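Local coordinates for attaching and effacing protein, pathogenesis factor (Escherichia coli, PDB 4E9L) that probably mediates bacterial attachment to host cells as an adhesin of the intimin/invasin family, this chain being part of its immunoglobulin-like domain region, at residues Ser94-Asn99 and Val109-Thr114; Thr213-Ala218 and Asp253-Ala258; Val289-Met294 and Met320-Gly325. One frame throughout, in Å; residues are numbered along the deposited sequence.

How the interactions relate
The three contacts follow one another along a rod of immunoglobulin-like domains. Interactions 1 and 2 are antiparallel strand pairs in two different domains, each within a four-stranded sheet of order 1-2-4-3: interaction 1 joins the first strand to the second, interaction 2 the second to the fourth. Their centres lie about 36 Å apart and their nearest atoms about 20 Å. Interaction 3 links the residues just after the last strand of interaction 2's domain to a loop of the following domain; its centre is about 29 Å from that of interaction 2, nearest atoms about 11 Å. Interactions 1 and 3, centres about 65 Å apart, fall on opposite sides of the chain's centre. None touches another.

Interaction 1 of 3, residues Ser94-Asn99 and Val109-Thr114; sequences SSITLN and VTAIWT
W113 meets the strand 95-99 with the edge of its indole. Followed outward, its CB lies loosely beside S95 O; CG is no closer, but CD1 comes within 3.3 Å of S95 O, which sits at the ring edge and in its plane. NE1 then passes CB of S94 at 4.2 Å and gives its hydrogen to A178 O. CB puts the side chain on the face of I96, and with CG anti to the backbone N (chi1 167°) the indole runs along it toward S94. There W154 and W146 meet the ring, the latter edge-to-face, so that a large aromatic suits this buried place.

Beneath the side chains the strands run antiparallel, in register from S95 opposite T114 to N99 opposite T110. S95, T97 and N99 each exchange two backbone hydrogen bonds with their partners. That from I112 N to T97 O is 2.7 Å long and nearly straight at 170°. In the non-hydrogen-bonded pair I96-W113 the CA atoms approach to 4.3 Å.

The faces differ in character. I96, L98, A111 and W113 turn inward: CD2 of L98 rests 3.9 Å from CB of A111, whose small methyl admits the longer branches, and CD1 of I96 reaches the same methyl at 4.3 Å. Both long side chains continue onto V169 and A183. The other face carries S95, T97, N99, T110, I112 and T114, mostly polar and in part exposed. I112 extends CD1 along it to 3.9 Å from CB of N99, and T110 OG1 bonds to Q157.

This alternation of apolar and, I112 apart, polar residues along a two-strand hairpin is characteristic of the edge of an immunoglobulin-like beta sandwich, whose second sheet packs on the inward face.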
loop_
_atom_site.group_PDB
_atom_site.type_symbol
_atom_site.label_atom_id
_atom_site.label_comp_id
_atom_site.label_asym_id
_atom_site.label_seq_id
_atom_site.Cartn_x
_atom_site.Cartn_y
_atom_site.Cartn_z
ATOM N N SER A 94 -9.414 -24.774 40.721
ATOM C CA SER A 94 -10.537 -24.449 39.847
ATOM C C SER A 94 -10.059 -23.881 38.530
ATOM O O SER A 94 -8.978 -23.270 38.461
ATOM C CB SER A 94 -11.473 -23.472 40.556
ATOM O OG SER A 94 -11.972 -24.055 41.749
ATOM N N SER A 95 -10.862 -24.070 37.476
ATOM C CA SER A 95 -10.473 -23.569 36.163
ATOM C C SER A 95 -11.647 -23.034 35.358
ATOM O O SER A 95 -12.829 -23.240 35.702
ATOM C CB SER A 95 -9.749 -24.673 35.387
ATOM O OG SER A 95 -10.657 -25.741 35.178
ATOM N N ILE A 96 -11.316 -22.366 34.265
ATOM C CA ILE A 96 -12.334 -21.831 33.369
ATOM C C ILE A 96 -11.923 -22.057 31.912
ATOM O O ILE A 96 -10.758 -21.827 31.546
ATOM C CB ILE A 96 -12.712 -20.351 33.693
ATOM C CG1 ILE A 96 -13.818 -19.837 32.716
ATOM C CG2 ILE A 96 -11.456 -19.426 33.720
ATOM C CD1 ILE A 96 -14.577 -18.641 33.114
ATOM N N THR A 97 -12.910 -22.441 31.093
ATOM C CA THR A 97 -12.771 -22.650 29.652
ATOM C C THR A 97 -13.800 -21.805 28.907
ATOM O O THR A 97 -14.938 -21.662 29.367
ATOM C CB THR A 97 -12.917 -24.181 29.359
ATOM O OG1 THR A 97 -11.753 -24.841 29.870
ATOM C CG2 THR A 97 -13.048 -24.522 27.873
ATOM N N LEU A 98 -13.406 -21.283 27.736
ATOM C CA LEU A 98 -14.298 -20.594 26.798
ATOM C C LEU A 98 -14.431 -21.447 25.558
ATOM O O LEU A 98 -13.420 -21.897 25.011
ATOM C CB LEU A 98 -13.795 -19.191 26.409
ATOM C CG LEU A 98 -13.823 -18.161 27.518
ATOM C CD1 LEU A 98 -12.930 -16.967 27.138
ATOM C CD2 LEU A 98 -15.276 -17.705 27.814
ATOM N N ASN A 99 -15.665 -21.663 25.108
ATOM C CA ASN A 99 -15.928 -22.486 23.923
ATOM C C ASN A 99 -16.876 -21.830 22.920
ATOM O O ASN A 99 -17.969 -21.430 23.318
ATOM C CB ASN A 99 -16.449 -23.861 24.345
ATOM C CG ASN A 99 -16.380 -24.870 23.236
ATOM O OD1 ASN A 99 -15.354 -25.022 22.575
ATOM N ND2 ASN A 99 -17.502 -25.516 22.948
ATOM N N VAL A 109 -20.223 -16.977 22.904
ATOM C CA VAL A 109 -19.172 -17.873 23.399
ATOM C C VAL A 109 -19.635 -18.433 24.755
ATOM O O VAL A 109 -20.311 -17.724 25.518
ATOM C CB VAL A 109 -17.759 -17.204 23.406
ATOM C CG1 VAL A 109 -17.708 -15.967 24.303
ATOM C CG2 VAL A 109 -16.645 -18.195 23.753
ATOM N N THR A 110 -19.361 -19.714 25.021
ATOM C CA THR A 110 -19.819 -20.301 26.283
ATOM C C THR A 110 -18.668 -20.309 27.275
ATOM O O THR A 110 -17.569 -20.676 26.903
ATOM C CB THR A 110 -20.393 -21.712 26.061
ATOM O OG1 THR A 110 -21.425 -21.635 25.071
ATOM C CG2 THR A 110 -20.952 -22.332 27.352
ATOM N N ALA A 111 -18.931 -19.932 28.534
ATOM C CA ALA A 111 -17.935 -19.989 29.606
ATOM C C ALA A 111 -18.283 -21.198 30.457
ATOM O O ALA A 111 -19.429 -21.340 30.874
ATOM C CB ALA A 111 -17.981 -18.723 30.455
ATOM N N ILE A 112 -17.301 -22.064 30.709
ATOM C CA ILE A 112 -17.458 -23.265 31.515
ATOM C C ILE A 112 -16.446 -23.196 32.656
ATOM O O ILE A 112 -15.241 -23.342 32.442
ATOM C CB ILE A 112 -17.336 -24.607 30.735
ATOM C CG1 ILE A 112 -18.151 -24.596 29.402
ATOM C CG2 ILE A 112 -17.764 -25.776 31.647
ATOM C CD1 ILE A 112 -17.255 -24.385 28.136
ATOM N N TRP A 113 -16.949 -22.960 33.852
ATOM C CA TRP A 113 -16.136 -22.844 35.048
ATOM C C TRP A 113 -16.252 -24.141 35.848
ATOM O O TRP A 113 -17.361 -24.590 36.182
ATOM C CB TRP A 113 -16.634 -21.631 35.848
ATOM C CG TRP A 113 -16.153 -21.492 37.261
ATOM C CD1 TRP A 113 -14.924 -21.823 37.772
ATOM C CD2 TRP A 113 -16.868 -20.851 38.320
ATOM N NE1 TRP A 113 -14.854 -21.467 39.102
ATOM C CE2 TRP A 113 -16.034 -20.865 39.462
ATOM C CE3 TRP A 113 -18.116 -20.206 38.397
ATOM C CZ2 TRP A 113 -16.454 -20.356 40.695
ATOM C CZ3 TRP A 113 -18.509 -19.659 39.609
ATOM C CH2 TRP A 113 -17.665 -19.702 40.732
ATOM N N THR A 114 -15.110 -24.736 36.144
ATOM C CA THR A 114 -15.001 -25.973 36.912
ATOM C C THR A 114 -14.560 -25.550 38.303
ATOM O O THR A 114 -13.457 -25.043 38.465
ATOM C CB THR A 114 -14.039 -26.952 36.229
ATOM O OG1 THR A 114 -14.498 -27.183 34.905
ATOM C CG2 THR A 114 -13.939 -28.284 36.975
#

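Interaction 2 of 3, residues Thr213-Ala218 and Asp253-Ala258; sequences TVTLVA and DGSYVA
The strands 213-217 and 255-258 run antiparallel, their axes 4.7 Å apart and their N-to-C directions 159° apart. V214 with A258 and L216 with Y256 are the hydrogen-bonded pairs, each tied twice; the bond from V214 N to A258 O is almost straight at 179°. Where the chain 253-258 leaves its turn, A218 N still reaches G254 O at 2.9 Å. G254 has positive phi, and a side chain there would collide with A218 O, which makes glycine apt for this position.

On the inward face, with V214, L216 and A258, lies the ring of Y256. With CG anti to the carbonyl carbon (chi1 -56°), the ring runs back along its own strand toward G254, which brings its CD2-CE2 side level with L216 O and A218. L216 O lies at the ring edge, in its plane. CE2 comes within 4.0 Å of the CB of A218, where alanine's methyl is small enough to fit close to the ring. CD2 of L216 stands 4.3 Å from CD2 of Y256, and both residues pack on L231 of the facing sheet. The phenol oxygen of this buried tyrosine is hydrogen-bonded to I226 O and L229 N.

On the reverse face, beta-branched residues clothe the strands. V257 and T215 stand next to each other, side chains running in one direction, with T215 OG1 3.7 Å from V257 CG1. The side chain of T213 slants across that of V257, CG2 to CB at 4.0 Å. These partly exposed residues can afford hydroxyls.

Pairing the second strand with the fourth forms the centre of one sheet of an immunoglobulin-like beta sandwich, with its aromatic and leucine side chains facing the core.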
loop_
_atom_site.group_PDB
_atom_site.type_symbol
_atom_site.label_atom_id
_atom_site.label_comp_id
_atom_site.label_asym_id
_atom_site.label_seq_id
_atom_site.Cartn_x
_atom_site.Cartn_y
_atom_site.Cartn_z
ATOM N N THR A 213 3.929 1.318 -4.424
ATOM C CA THR A 213 3.404 0.492 -3.353
ATOM C C THR A 213 1.901 0.621 -3.310
ATOM O O THR A 213 1.350 1.726 -3.400
ATOM C CB THR A 213 4.030 0.850 -1.983
ATOM O OG1 THR A 213 5.450 0.755 -2.097
ATOM C CG2 THR A 213 3.545 -0.094 -0.871
ATOM N N VAL A 214 1.253 -0.511 -3.218
ATOM C CA VAL A 214 -0.204 -0.612 -3.084
ATOM C C VAL A 214 -0.441 -0.973 -1.624
ATOM O O VAL A 214 0.202 -1.903 -1.134
ATOM C CB VAL A 214 -0.790 -1.703 -4.013
ATOM C CG1 VAL A 214 -2.315 -1.776 -3.883
ATOM C CG2 VAL A 214 -0.399 -1.450 -5.443
ATOM N N THR A 215 -1.353 -0.268 -0.936
ATOM C CA THR A 215 -1.702 -0.600 0.456
ATOM C C THR A 215 -3.202 -0.974 0.513
ATOM O O THR A 215 -4.050 -0.242 -0.022
ATOM C CB THR A 215 -1.403 0.593 1.416
ATOM O OG1 THR A 215 -0.024 0.955 1.353
ATOM C CG2 THR A 215 -1.722 0.268 2.875
ATOM N N LEU A 216 -3.515 -2.107 1.158
ATOM C CA LEU A 216 -4.890 -2.522 1.416
ATOM C C LEU A 216 -5.117 -2.431 2.938
ATOM O O LEU A 216 -4.305 -2.938 3.706
ATOM C CB LEU A 216 -5.158 -3.975 0.955
ATOM C CG LEU A 216 -6.535 -4.567 1.399
ATOM C CD1 LEU A 216 -7.721 -3.922 0.613
ATOM C CD2 LEU A 216 -6.564 -6.078 1.210
ATOM N N VAL A 217 -6.215 -1.808 3.368
ATOM C CA VAL A 217 -6.583 -1.827 4.778
ATOM C C VAL A 217 -7.897 -2.646 4.755
ATOM O O VAL A 217 -8.889 -2.230 4.153
ATOM C CB VAL A 217 -6.673 -0.431 5.462
ATOM C CG1 VAL A 217 -7.177 -0.575 6.891
ATOM C CG2 VAL A 217 -5.298 0.241 5.485
ATOM N N ALA A 218 -7.833 -3.865 5.256
ATOM C CA ALA A 218 -8.968 -4.782 5.177
ATOM C C ALA A 218 -9.751 -4.730 6.469
ATOM O O ALA A 218 -9.169 -4.840 7.556
ATOM C CB ALA A 218 -8.475 -6.202 4.928
ATOM N N ASP A 253 -2.452 -5.057 12.056
ATOM C CA ASP A 253 -3.716 -4.310 12.151
ATOM C C ASP A 253 -4.476 -4.236 10.813
ATOM O O ASP A 253 -4.991 -3.173 10.431
ATOM C CB ASP A 253 -3.519 -2.917 12.813
ATOM C CG ASP A 253 -3.013 -2.932 14.254
ATOM O OD1 ASP A 253 -3.237 -3.951 14.962
ATOM O OD2 ASP A 253 -2.431 -1.913 14.687
ATOM N N GLY A 254 -4.511 -5.373 10.111
ATOM C CA GLY A 254 -5.224 -5.532 8.843
ATOM C C GLY A 254 -4.714 -4.704 7.680
ATOM O O GLY A 254 -5.462 -4.422 6.743
ATOM N N SER A 255 -3.440 -4.311 7.733
ATOM C CA SER A 255 -2.786 -3.546 6.679
ATOM C C SER A 255 -1.931 -4.516 5.863
ATOM O O SER A 255 -1.226 -5.338 6.440
ATOM C CB SER A 255 -1.916 -2.453 7.297
ATOM O OG SER A 255 -1.257 -1.729 6.272
ATOM N N TYR A 256 -1.996 -4.442 4.528
ATOM C CA TYR A 256 -1.198 -5.333 3.652
ATOM C C TYR A 256 -0.593 -4.486 2.564
ATOM O O TYR A 256 -1.251 -3.572 2.068
ATOM C CB TYR A 256 -2.072 -6.424 2.988
ATOM C CG TYR A 256 -2.840 -7.269 3.972
ATOM C CD1 TYR A 256 -2.416 -8.552 4.296
ATOM C CD2 TYR A 256 -4.013 -6.795 4.565
ATOM C CE1 TYR A 256 -3.135 -9.345 5.187
ATOM C CE2 TYR A 256 -4.734 -7.576 5.467
ATOM C CZ TYR A 256 -4.288 -8.850 5.775
ATOM O OH TYR A 256 -4.969 -9.623 6.669
ATOM N N VAL A 257 0.644 -4.779 2.172
ATOM C CA VAL A 257 1.267 -3.995 1.094
ATOM C C VAL A 257 1.781 -4.887 -0.022
ATOM O O VAL A 257 2.157 -6.033 0.229
ATOM C CB VAL A 257 2.377 -3.020 1.587
ATOM C CG1 VAL A 257 1.821 -1.995 2.597
ATOM C CG2 VAL A 257 3.579 -3.789 2.168
ATOM N N ALA A 258 1.847 -4.351 -1.252
ATOM C CA ALA A 258 2.400 -5.097 -2.393
ATOM C C ALA A 258 3.042 -4.109 -3.324
ATOM O O ALA A 258 2.738 -2.910 -3.266
ATOM C CB ALA A 258 1.291 -5.875 -3.124
#

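Interaction 3 of 3, residues Val289-Met294 and Met320-Gly325; sequences VIAGEM and MKDAYG
D322 reaches across to the backbone of the linker: its OD2 accepts from G292 N at 2.7 Å, through the anti lone pair and close to straight (165°). G292 suits the place, since a side chain there would crowd that carboxylate oxygen. Nearby, the two methionines cross at about a right angle, CE of M294 lying 3.6 Å from SD of M320. M294 bends at chi2 and chi3, bringing its methyl back against that sulfur, a fit that a flexible, unbranched chain allows. A water joins the backbones as well, donating to E293 O at 2.7 Å and accepting from A323 N at 2.9 Å.

The next shell holds the aspartate in position. Its other oxygen, OD1, accepts from Y324 N, met from above the carboxylate plane, and also from N326 N. The bond from Y324 N makes an Asx turn, within the type I turn D322-G325, and G325 supplies the positive phi at the turn's end. N298 ND2 bonds D322 O, while S299 OG takes K321 N.

Such a short linker, bonded to a loop of the next domain, is the interdomain junction of tandem immunoglobulin-like domains.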
loop_
_atom_site.group_PDB
_atom_site.type_symbol
_atom_site.label_atom_id
_atom_site.label_comp_id
_atom_site.label_asym_id
_atom_site.label_seq_id
_atom_site.Cartn_x
_atom_site.Cartn_y
_atom_site.Cartn_z
ATOM N N VAL A 289 -0.094 5.516 -15.905
ATOM C CA VAL A 289 1.266 5.148 -16.300
ATOM C C VAL A 289 1.689 6.205 -17.347
ATOM O O VAL A 289 1.037 6.375 -18.378
ATOM C CB VAL A 289 1.451 3.687 -16.794
ATOM C CG1 VAL A 289 2.929 3.385 -17.101
ATOM C CG2 VAL A 289 0.898 2.679 -15.784
ATOM N N ILE A 290 2.739 6.945 -17.039
ATOM C CA ILE A 290 3.313 7.968 -17.911
ATOM C C ILE A 290 4.569 7.398 -18.559
ATOM O O ILE A 290 4.952 6.281 -18.209
ATOM C CB ILE A 290 3.537 9.283 -17.120
ATOM C CG1 ILE A 290 4.620 9.127 -15.998
ATOM C CG2 ILE A 290 2.174 9.796 -16.559
ATOM C CD1 ILE A 290 5.161 10.493 -15.386
ATOM N N ALA A 291 5.217 8.127 -19.501
ATOM C CA ALA A 291 6.431 7.601 -20.140
ATOM C C ALA A 291 7.529 7.270 -19.137
ATOM O O ALA A 291 7.630 7.906 -18.079
ATOM C CB ALA A 291 6.954 8.571 -21.212
ATOM N N GLY A 292 8.350 6.277 -19.477
ATOM C CA GLY A 292 9.466 5.886 -18.628
ATOM C C GLY A 292 10.565 6.938 -18.622
ATOM O O GLY A 292 10.436 8.008 -19.250
ATOM N N GLU A 293 11.650 6.650 -17.889
ATOM C CA GLU A 293 12.853 7.491 -17.829
ATOM C C GLU A 293 13.296 7.720 -19.287
ATOM O O GLU A 293 13.243 6.781 -20.093
ATOM C CB GLU A 293 13.972 6.702 -17.100
ATOM C CG GLU A 293 15.226 7.507 -16.776
ATOM C CD GLU A 293 16.261 6.828 -15.888
ATOM O OE1 GLU A 293 16.137 5.605 -15.635
ATOM O OE2 GLU A 293 17.205 7.522 -15.444
ATOM N N MET A 294 13.725 8.935 -19.626
ATOM C CA MET A 294 14.150 9.175 -21.004
ATOM C C MET A 294 15.312 8.272 -21.449
ATOM O O MET A 294 16.167 7.885 -20.647
ATOM C CB MET A 294 14.358 10.664 -21.309
ATOM C CG MET A 294 15.663 11.228 -20.837
ATOM S SD MET A 294 16.921 11.210 -22.147
ATOM C CE MET A 294 16.077 12.097 -23.427
ATOM N N MET A 320 11.886 13.576 -27.553
ATOM C CA MET A 320 12.261 12.772 -26.414
ATOM C C MET A 320 11.384 11.528 -26.260
ATOM O O MET A 320 10.155 11.624 -26.208
ATOM C CB MET A 320 12.255 13.661 -25.165
ATOM C CG MET A 320 12.499 12.930 -23.894
ATOM S SD MET A 320 13.123 13.977 -22.569
ATOM C CE MET A 320 11.834 15.150 -22.372
ATOM N N LYS A 321 12.030 10.362 -26.206
ATOM C CA LYS A 321 11.326 9.100 -25.998
ATOM C C LYS A 321 11.930 8.288 -24.832
ATOM O O LYS A 321 13.103 8.478 -24.491
ATOM C CB LYS A 321 11.358 8.267 -27.277
ATOM C CG LYS A 321 10.452 8.797 -28.383
ATOM C CD LYS A 321 10.453 7.854 -29.584
ATOM C CE LYS A 321 9.775 8.460 -30.797
ATOM N NZ LYS A 321 10.678 9.381 -31.515
ATOM N N ASP A 322 11.142 7.342 -24.289
ATOM C CA ASP A 322 11.593 6.409 -23.241
ATOM C C ASP A 322 12.167 5.136 -23.914
ATOM O O ASP A 322 12.278 5.098 -25.152
ATOM C CB ASP A 322 10.469 6.132 -22.212
ATOM C CG ASP A 322 9.300 5.259 -22.659
ATOM O OD1 ASP A 322 9.334 4.749 -23.801
ATOM O OD2 ASP A 322 8.360 5.075 -21.860
ATOM N N ALA A 323 12.539 4.111 -23.124
ATOM C CA ALA A 323 13.129 2.863 -23.628
ATOM C C ALA A 323 12.188 2.026 -24.489
ATOM O O ALA A 323 12.647 1.144 -25.230
ATOM C CB ALA A 323 13.677 2.031 -22.470
ATOM N N TYR A 324 10.887 2.335 -24.436
ATOM C CA TYR A 324 9.838 1.638 -25.181
ATOM C C TYR A 324 9.361 2.399 -26.413
ATOM O O TYR A 324 8.510 1.890 -27.131
ATOM C CB TYR A 324 8.624 1.386 -24.264
ATOM C CG TYR A 324 8.989 0.741 -22.949
ATOM C CD1 TYR A 324 9.202 -0.635 -22.860
ATOM C CD2 TYR A 324 9.100 1.500 -21.788
ATOM C CE1 TYR A 324 9.504 -1.241 -21.638
ATOM C CE2 TYR A 324 9.422 0.909 -20.567
ATOM C CZ TYR A 324 9.604 -0.465 -20.493
ATOM O OH TYR A 324 9.919 -1.050 -19.287
ATOM N N GLY A 325 9.874 3.607 -26.618
ATOM C CA GLY A 325 9.476 4.471 -27.725
ATOM C C GLY A 325 8.338 5.410 -27.365
ATOM O O GLY A 325 7.831 6.111 -28.243
HETATM O O HOH W 1 12.490 4.228 -20.223
#